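Local coordinates for protein endoglucanase, family GH5 (Zobellia galactanivorans, PDB 6GL2) that hydrolyses hemicellulose, probably including mixed-linked beta-glucan, and is classed with the family 5 cellulases as a TIM-barrel glycoside hydrolase, at residues Y176-V179 and S180-I184; E126-K129 and V130-I134; H107-E110 and T111-L114. One frame throughout, in Å; residues are numbered along the deposited sequence. Where two conformers were deposited one is given.

Contact 1: Y176-V179 and S180-I184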
loop_
_atom_site.group_PDB
_atom_site.type_symbol
_atom_site.label_atom_id
_atom_site.label_comp_id
_atom_site.label_asym_id
_atom_site.label_seq_id
_atom_site.Cartn_x
_atom_site.Cartn_y
_atom_site.Cartn_z
ATOM N N TYR A 176 -3.590 -7.836 -14.955
ATOM C CA TYR A 176 -4.294 -6.663 -14.453
ATOM C C TYR A 176 -3.327 -5.516 -14.165
ATOM O O TYR A 176 -3.634 -4.352 -14.461
ATOM C CB TYR A 176 -4.970 -7.054 -13.186
ATOM C CG TYR A 176 -6.098 -8.067 -13.341
ATOM C CD1 TYR A 176 -6.508 -8.458 -14.590
ATOM C CD2 TYR A 176 -6.652 -8.721 -12.288
ATOM C CE1 TYR A 176 -7.502 -9.431 -14.725
ATOM C CE2 TYR A 176 -7.642 -9.672 -12.369
ATOM C CZ TYR A 176 -8.032 -10.066 -13.646
ATOM O OH TYR A 176 -9.059 -11.052 -13.779
ATOM N N HIS A 177 -2.128 -5.823 -13.708
ATOM C CA HIS A 177 -1.102 -4.795 -13.585
ATOM C C HIS A 177 -0.723 -4.244 -14.935
ATOM O O HIS A 177 -0.416 -3.038 -15.087
ATOM C CB HIS A 177 0.118 -5.295 -12.841
ATOM C CG HIS A 177 -0.096 -5.390 -11.338
ATOM N ND1 HIS A 177 -0.545 -4.292 -10.579
ATOM C CD2 HIS A 177 0.054 -6.432 -10.473
ATOM C CE1 HIS A 177 -0.515 -4.643 -9.324
ATOM N NE2 HIS A 177 -0.201 -5.960 -9.229
ATOM N N GLN A 178 -0.644 -5.121 -15.929
ATOM C CA GLN A 178 -0.302 -4.672 -17.308
ATOM C C GLN A 178 -1.333 -3.666 -17.807
ATOM O O GLN A 178 -0.886 -2.594 -18.282
ATOM C CB GLN A 178 -0.191 -5.895 -18.237
ATOM C CG GLN A 178 0.154 -5.536 -19.689
ATOM C CD GLN A 178 1.556 -5.193 -19.964
ATOM O OE1 GLN A 178 1.822 -4.186 -20.703
ATOM N NE2 GLN A 178 2.475 -5.935 -19.427
ATOM N N VAL A 179 -2.591 -3.982 -17.670
ATOM C CA VAL A 179 -3.679 -3.077 -18.087
ATOM C C VAL A 179 -3.526 -1.749 -17.350
ATOM O O VAL A 179 -3.753 -0.671 -17.917
ATOM C CB VAL A 179 -5.060 -3.675 -17.788
ATOM C CG1 VAL A 179 -6.133 -2.612 -17.869
ATOM C CG2 VAL A 179 -5.328 -4.817 -18.742
ATOM N N SER A 180 -3.285 -1.788 -16.043
ATOM C CA SER A 180 -3.293 -0.617 -15.173
ATOM C C SER A 180 -2.115 0.271 -15.451
ATOM O O SER A 180 -2.242 1.516 -15.593
ATOM C CB SER A 180 -3.319 -1.033 -13.761
ATOM O OG SER A 180 -4.437 -1.809 -13.396
ATOM N N VAL A 181 -0.916 -0.265 -15.511
ATOM C CA VAL A 181 0.247 0.531 -15.902
ATOM C C VAL A 181 0.056 1.156 -17.271
ATOM O O VAL A 181 0.327 2.322 -17.484
ATOM C CB VAL A 181 1.554 -0.277 -15.785
ATOM C CG1 VAL A 181 2.768 0.423 -16.451
ATOM C CG2 VAL A 181 1.848 -0.648 -14.344
ATOM N N ASP A 182 -0.367 0.343 -18.240
ATOM C CA ASP A 182 -0.552 0.868 -19.571
ATOM C C ASP A 182 -1.550 2.026 -19.554
ATOM O O ASP A 182 -1.351 3.052 -20.243
ATOM C CB ASP A 182 -0.985 -0.250 -20.524
ATOM C CG ASP A 182 0.092 -1.222 -20.878
ATOM O OD1 ASP A 182 1.266 -0.998 -20.694
ATOM O OD2 ASP A 182 -0.309 -2.261 -21.513
ATOM N N ALA A 183 -2.656 1.883 -18.846
ATOM C CA ALA A 183 -3.628 2.937 -18.808
ATOM C C ALA A 183 -3.023 4.230 -18.228
ATOM O O ALA A 183 -3.265 5.345 -18.705
ATOM C CB ALA A 183 -4.868 2.530 -17.960
ATOM N N ILE A 184 -2.315 4.121 -17.121
ATOM C CA ILE A 184 -1.694 5.251 -16.508
ATOM C C ILE A 184 -0.744 5.932 -17.505
ATOM O O ILE A 184 -0.780 7.141 -17.704
ATOM C CB ILE A 184 -0.923 4.884 -15.226
ATOM C CG1 ILE A 184 -1.958 4.429 -14.146
ATOM C CG2 ILE A 184 -0.032 6.048 -14.783
ATOM C CD1 ILE A 184 -1.319 3.658 -12.986
#
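Ser180 folds its hydroxyl back over the carbonyl oxygen of Tyr176, one helical turn earlier, and hydrogen-bonds to it with OG 2.9 Å from Tyr176 O. With OG anti to the serine's own carbonyl carbon (chi1 -60°), the hydroxyl runs back beside the backbone N and faces the preceding turn. Ser180 N gives Tyr176 O a second bond, the regular helical one, at 3.0 Å. The two donors come in from opposite faces of the carbonyl plane, the hydroxyl tilted 34° out of it, and grip the oxygen between them. On the next rung Val181 N bonds His177 O almost straight, at 172°, while Val181 CG2 leans against the same oxygen at 3.4 Å. Asp182 points back up the helix as well: its CB lies 3.2 Å from Gln178 O, which also takes the helical bond from Asp182 N. Beyond that, Asp182 OD1 is held by Asn217. Ala183 closes the run, with its CB 3.4 Å from Val179 O.

All of this lies on helix 167-186, one of the outer helices of the eight-stranded beta/alpha barrel. The imidazole of His177 turns from the helix toward the strands and bonds Thr149 through ND1 and Ser199 through NE2, while Val181 packs on Val198 of strand 196-199. The Tyr176 ring leaves by a different side, onto Ala120 and Val123 of helix 117-137.

For Ser180 the chemistry is economical: a buried hydroxyl spends its proton on a carbonyl of its own helix. It therefore brings a small polar group into the interior with a partner already at hand, and the doubly gripped Tyr176 O is satisfied by the same arrangement.

Contact 2: E126-K129 and V130-I134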
loop_
_atom_site.group_PDB
_atom_site.type_symbol
_atom_site.label_atom_id
_atom_site.label_comp_id
_atom_site.label_asym_id
_atom_site.label_seq_id
_atom_site.Cartn_x
_atom_site.Cartn_y
_atom_site.Cartn_z
ATOM N N GLU A 126 -12.740 -2.949 -17.325
ATOM C CA GLU A 126 -13.090 -2.033 -16.235
ATOM C C GLU A 126 -11.850 -1.369 -15.657
ATOM O O GLU A 126 -11.868 -0.139 -15.462
ATOM C CB GLU A 126 -13.890 -2.762 -15.138
ATOM C CG GLU A 126 -14.325 -1.730 -14.101
ATOM C CD GLU A 126 -15.396 -2.216 -13.137
ATOM O OE1 GLU A 126 -15.779 -3.390 -13.190
ATOM O OE2 GLU A 126 -15.767 -1.316 -12.314
ATOM N N LEU A 127 -10.812 -2.126 -15.413
ATOM C CA LEU A 127 -9.590 -1.558 -14.836
ATOM C C LEU A 127 -8.970 -0.489 -15.682
ATOM O O LEU A 127 -8.513 0.504 -15.218
ATOM C CB LEU A 127 -8.540 -2.638 -14.558
ATOM C CG LEU A 127 -8.450 -3.289 -13.239
ATOM C CD1 LEU A 127 -7.225 -4.227 -13.299
ATOM C CD2 LEU A 127 -8.219 -2.199 -12.161
ATOM N N SER A 128 -8.972 -0.723 -16.999
ATOM C CA SER A 128 -8.409 0.257 -17.907
ATOM C C SER A 128 -9.186 1.581 -17.794
ATOM O O SER A 128 -8.567 2.652 -17.705
ATOM C CB SER A 128 -8.534 -0.269 -19.353
ATOM O OG SER A 128 -7.901 0.634 -20.217
ATOM N N LYS A 129 -10.503 1.515 -17.752
ATOM C CA LYS A 129 -11.374 2.694 -17.689
ATOM C C LYS A 129 -11.157 3.399 -16.326
ATOM O O LYS A 129 -11.070 4.642 -16.217
ATOM C CB LYS A 129 -12.830 2.349 -17.814
ATOM C CG LYS A 129 -13.295 2.032 -19.227
ATOM C CD LYS A 129 -13.015 3.149 -20.179
ATOM C CE LYS A 129 -13.494 2.799 -21.588
ATOM N NZ LYS A 129 -13.088 3.809 -22.609
ATOM N N VAL A 130 -11.098 2.640 -15.216
ATOM C CA VAL A 130 -10.978 3.212 -13.879
ATOM C C VAL A 130 -9.616 3.849 -13.754
ATOM O O VAL A 130 -9.548 4.985 -13.277
ATOM C CB VAL A 130 -11.266 2.137 -12.819
ATOM C CG1 VAL A 130 -10.883 2.633 -11.394
ATOM C CG2 VAL A 130 -12.761 1.786 -12.873
ATOM N N TRP A 131 -8.497 3.193 -14.078
ATOM C CA TRP A 131 -7.206 3.773 -13.974
ATOM C C TRP A 131 -7.049 4.986 -14.872
ATOM O O TRP A 131 -6.340 5.945 -14.529
ATOM C CB TRP A 131 -6.000 2.784 -14.073
ATOM C CG TRP A 131 -5.540 2.375 -12.724
ATOM C CD1 TRP A 131 -5.606 1.104 -12.144
ATOM C CD2 TRP A 131 -5.012 3.246 -11.721
ATOM N NE1 TRP A 131 -5.137 1.151 -10.861
ATOM C CE2 TRP A 131 -4.749 2.439 -10.546
ATOM C CE3 TRP A 131 -4.680 4.595 -11.696
ATOM C CZ2 TRP A 131 -4.303 2.993 -9.373
ATOM C CZ3 TRP A 131 -4.205 5.115 -10.537
ATOM C CH2 TRP A 131 -3.981 4.344 -9.374
ATOM N N THR A 132 -7.615 4.945 -16.088
ATOM C CA THR A 132 -7.547 6.134 -16.901
ATOM C C THR A 132 -8.132 7.366 -16.178
ATOM O O THR A 132 -7.544 8.421 -16.230
ATOM C CB THR A 132 -8.234 5.892 -18.250
ATOM O OG1 THR A 132 -7.496 4.886 -18.965
ATOM C CG2 THR A 132 -8.232 7.173 -19.126
ATOM N N GLN A 133 -9.271 7.161 -15.557
ATOM C CA GLN A 133 -9.914 8.213 -14.849
ATOM C C GLN A 133 -9.164 8.742 -13.643
ATOM O O GLN A 133 -9.083 9.948 -13.411
ATOM C CB GLN A 133 -11.320 7.882 -14.488
ATOM C CG GLN A 133 -12.230 7.674 -15.670
ATOM C CD GLN A 133 -13.542 7.116 -15.163
ATOM O OE1 GLN A 133 -14.351 7.887 -14.614
ATOM N NE2 GLN A 133 -13.788 5.836 -15.368
ATOM N N ILE A 134 -8.620 7.842 -12.821
ATOM C CA ILE A 134 -7.858 8.260 -11.658
ATOM C C ILE A 134 -6.603 8.996 -12.150
ATOM O O ILE A 134 -6.303 10.057 -11.651
ATOM C CB ILE A 134 -7.451 7.043 -10.779
ATOM C CG1 ILE A 134 -8.724 6.294 -10.284
ATOM C CG2 ILE A 134 -6.615 7.573 -9.596
ATOM C CD1 ILE A 134 -8.339 4.934 -9.666
#
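Val130 lies alongside Glu126, the two side chains pointing the same way, with CG2 4.0 Å from Glu126 CG. They sit on helix 117-137, the crossover helix of the beta-alpha-beta unit that links strands 101-105 and 145-148 of the TIM barrel. The tight side of the helix is the buried one. There Leu127 brings CD2 to 4.2 Å from CD1 of Trp131, meeting the indole obliquely, and Ile134 CD1 sits over one face of the ring, toward its rim. Trp131 NE1 is satisfied by Thr149 O, and Phe147 meets the ring at about 45°.

The opposite character shows at Lys129, whose long chain is exposed and was modelled in two conformers, and at the partly exposed Thr132. Here polar groups turn back on the helix backbone: Thr132 OG1 donates to Ser128 O at 2.8 Å, from the other face of that carbonyl than Thr132 N.

Gln133 also joins in, its amide spanning the helix and the loop where Tyr78 O and Ile80 N bond it. Were Gln133 an alanine, Tyr78 O and Ile80 N would probably lose these mates and Lys129 O would be left with its helical donor alone. With CG anti to the carbonyl carbon (chi1 -63°), Gln133 NE2 comes back to 3.1 Å from Lys129 O, standing above the carbonyl plane, 68° out of it.

Contact 3: H107-E110 and T111-L114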
loop_
_atom_site.group_PDB
_atom_site.type_symbol
_atom_site.label_atom_id
_atom_site.label_comp_id
_atom_site.label_asym_id
_atom_site.label_seq_id
_atom_site.Cartn_x
_atom_site.Cartn_y
_atom_site.Cartn_z
ATOM N N HIS A 107 -8.048 -0.363 -3.562
ATOM C CA HIS A 107 -7.910 -1.132 -2.319
ATOM C C HIS A 107 -8.857 -2.299 -2.223
ATOM O O HIS A 107 -8.627 -3.319 -2.961
ATOM C CB HIS A 107 -7.966 -0.173 -1.074
ATOM C CG HIS A 107 -7.294 -0.729 0.118
ATOM N ND1 HIS A 107 -5.936 -0.728 0.240
ATOM C CD2 HIS A 107 -7.804 -1.327 1.227
ATOM C CE1 HIS A 107 -5.645 -1.266 1.437
ATOM N NE2 HIS A 107 -6.762 -1.704 1.999
ATOM N N HIS A 108 -10.038 -2.212 -1.635
ATOM C CA HIS A 108 -10.936 -3.380 -1.364
ATOM C C HIS A 108 -11.869 -3.513 -2.491
ATOM O O HIS A 108 -13.116 -3.571 -2.365
ATOM C CB HIS A 108 -11.745 -3.266 -0.070
ATOM C CG HIS A 108 -10.936 -3.383 1.199
ATOM N ND1 HIS A 108 -9.907 -4.302 1.401
ATOM C CD2 HIS A 108 -11.003 -2.625 2.357
ATOM C CE1 HIS A 108 -9.447 -4.144 2.674
ATOM N NE2 HIS A 108 -10.094 -3.136 3.236
ATOM N N ASP A 109 -11.347 -3.753 -3.680
ATOM C CA ASP A 109 -12.101 -3.759 -4.955
ATOM C C ASP A 109 -12.067 -5.140 -5.592
ATOM O O ASP A 109 -12.302 -5.324 -6.801
ATOM C CB ASP A 109 -11.614 -2.615 -5.851
ATOM C CG ASP A 109 -12.211 -1.278 -5.426
ATOM O OD1 ASP A 109 -13.467 -1.142 -5.593
ATOM O OD2 ASP A 109 -11.462 -0.442 -4.988
ATOM N N GLU A 110 -11.746 -6.154 -4.795
ATOM C CA GLU A 110 -11.574 -7.536 -5.317
ATOM C C GLU A 110 -12.855 -8.055 -6.004
ATOM O O GLU A 110 -12.721 -8.837 -6.945
ATOM C CB GLU A 110 -11.249 -8.484 -4.145
ATOM C CG GLU A 110 -9.968 -8.300 -3.378
ATOM C CD GLU A 110 -9.934 -7.075 -2.444
ATOM O OE1 GLU A 110 -10.985 -6.583 -1.924
ATOM O OE2 GLU A 110 -8.763 -6.637 -2.238
ATOM N N THR A 111 -14.051 -7.585 -5.652
ATOM C CA THR A 111 -15.291 -8.162 -6.206
ATOM C C THR A 111 -15.386 -7.879 -7.689
ATOM O O THR A 111 -16.042 -8.675 -8.384
ATOM C CB THR A 111 -16.507 -7.690 -5.497
ATOM O OG1 THR A 111 -16.566 -6.249 -5.436
ATOM C CG2 THR A 111 -16.496 -8.288 -4.033
ATOM N N TRP A 112 -14.716 -6.868 -8.212
ATOM C CA TRP A 112 -14.753 -6.601 -9.688
ATOM C C TRP A 112 -13.395 -6.817 -10.277
ATOM O O TRP A 112 -13.131 -6.380 -11.414
ATOM C CB TRP A 112 -15.373 -5.236 -10.044
ATOM C CG TRP A 112 -14.732 -4.000 -9.428
ATOM C CD1 TRP A 112 -14.948 -3.450 -8.171
ATOM C CD2 TRP A 112 -13.661 -3.176 -9.973
ATOM N NE1 TRP A 112 -14.161 -2.348 -7.991
ATOM C CE2 TRP A 112 -13.371 -2.127 -8.997
ATOM C CE3 TRP A 112 -12.938 -3.189 -11.165
ATOM C CZ2 TRP A 112 -12.399 -1.155 -9.233
ATOM C CZ3 TRP A 112 -11.967 -2.219 -11.382
ATOM C CH2 TRP A 112 -11.708 -1.226 -10.453
ATOM N N ILE A 113 -12.484 -7.385 -9.445
ATOM C CA ILE A 113 -11.114 -7.654 -9.900
ATOM C C ILE A 113 -10.705 -9.112 -9.606
ATOM O O ILE A 113 -9.664 -9.432 -9.021
ATOM C CB ILE A 113 -10.046 -6.642 -9.337
ATOM C CG1 ILE A 113 -10.501 -5.220 -9.521
ATOM C CG2 ILE A 113 -8.668 -6.847 -10.004
ATOM C CD1 ILE A 113 -9.710 -4.166 -8.750
ATOM N N LEU A 114 -11.563 -10.050 -9.951
ATOM C CA LEU A 114 -11.296 -11.451 -9.606
ATOM C C LEU A 114 -10.287 -12.015 -10.558
ATOM O O LEU A 114 -10.475 -11.901 -11.768
ATOM C CB LEU A 114 -12.593 -12.260 -9.762
ATOM C CG LEU A 114 -13.510 -12.478 -8.536
ATOM C CD1 LEU A 114 -14.882 -13.092 -8.822
ATOM C CD2 LEU A 114 -12.842 -13.391 -7.540
HETATM O O HOH W 1 -14.727 -5.882 -3.370
#
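Asp109 and Trp112 lie side by side and hold this short turn together, but the approach starts at His107. Its ring edge is set against the next histidine, CD2 standing 3.4 Å above the plane of the His108 imidazole and over its centre. His108 is the centre of an inverse gamma turn, closed by Asp109 N on His107 O, and its own carbonyl is reached by a water that also accepts from Thr111 N at 2.9 Å.

Asp109 does most of the work. Its OD1 takes the indole NE1 of Trp112 at 2.8 Å, from above the carboxylate plane, and the two planes stand 61° apart. Trp112 can reach it because CG sits between its backbone N and carbonyl carbon (chi1 57°), swinging the indole back over the preceding residues. This also lays one face of the indole over Asp109 O, which lies 3.5 Å above the ring plane and accepts a hydrogen bond from Trp112 N. Ile113 CG1 lies over the same indole face, 3.3 Å from Asp109 O. The remaining carboxylate oxygen, OD2, is held by Trp68 N, so the carboxylate is held both within its own loop and by the neighbouring one.

Glu110 sends its side chain off at a wide angle to that of Asp109, into a salt bridge with Arg154, while its carbonyl oxygen accepts from Ile113 N at 2.9 Å.

The two successive bonds from residue i+3 back to residue i, Trp112 to Asp109 and Ile113 to Glu110, mark a 3-10 turn. It lies in the loop after strand 101-105, at the C-terminal end of the barrel strands, the end where TIM-barrel glycoside hydrolases carry their active sites.

Along the chain, contact 3 comes first, in the loop that leaves strand 101-105; contact 2 follows on helix 117-137 and contact 1, beyond strand 145-148, on helix 167-186. They run in series, neither nesting nor crossing, and each closes only a turn of its own. The ties between them are lateral. The Trp112 ring of contact 3 lies against Glu126, Leu127 and Val130 of contact 2. From contact 1, Tyr176 rests on Leu127 and Ile113 and probably hydrogen-bonds Leu114 O through its hydroxyl, while Ser180 and Ile184 pack on Trp131. Two consecutive barrel helices are thus joined to each other and to the strand-end loop.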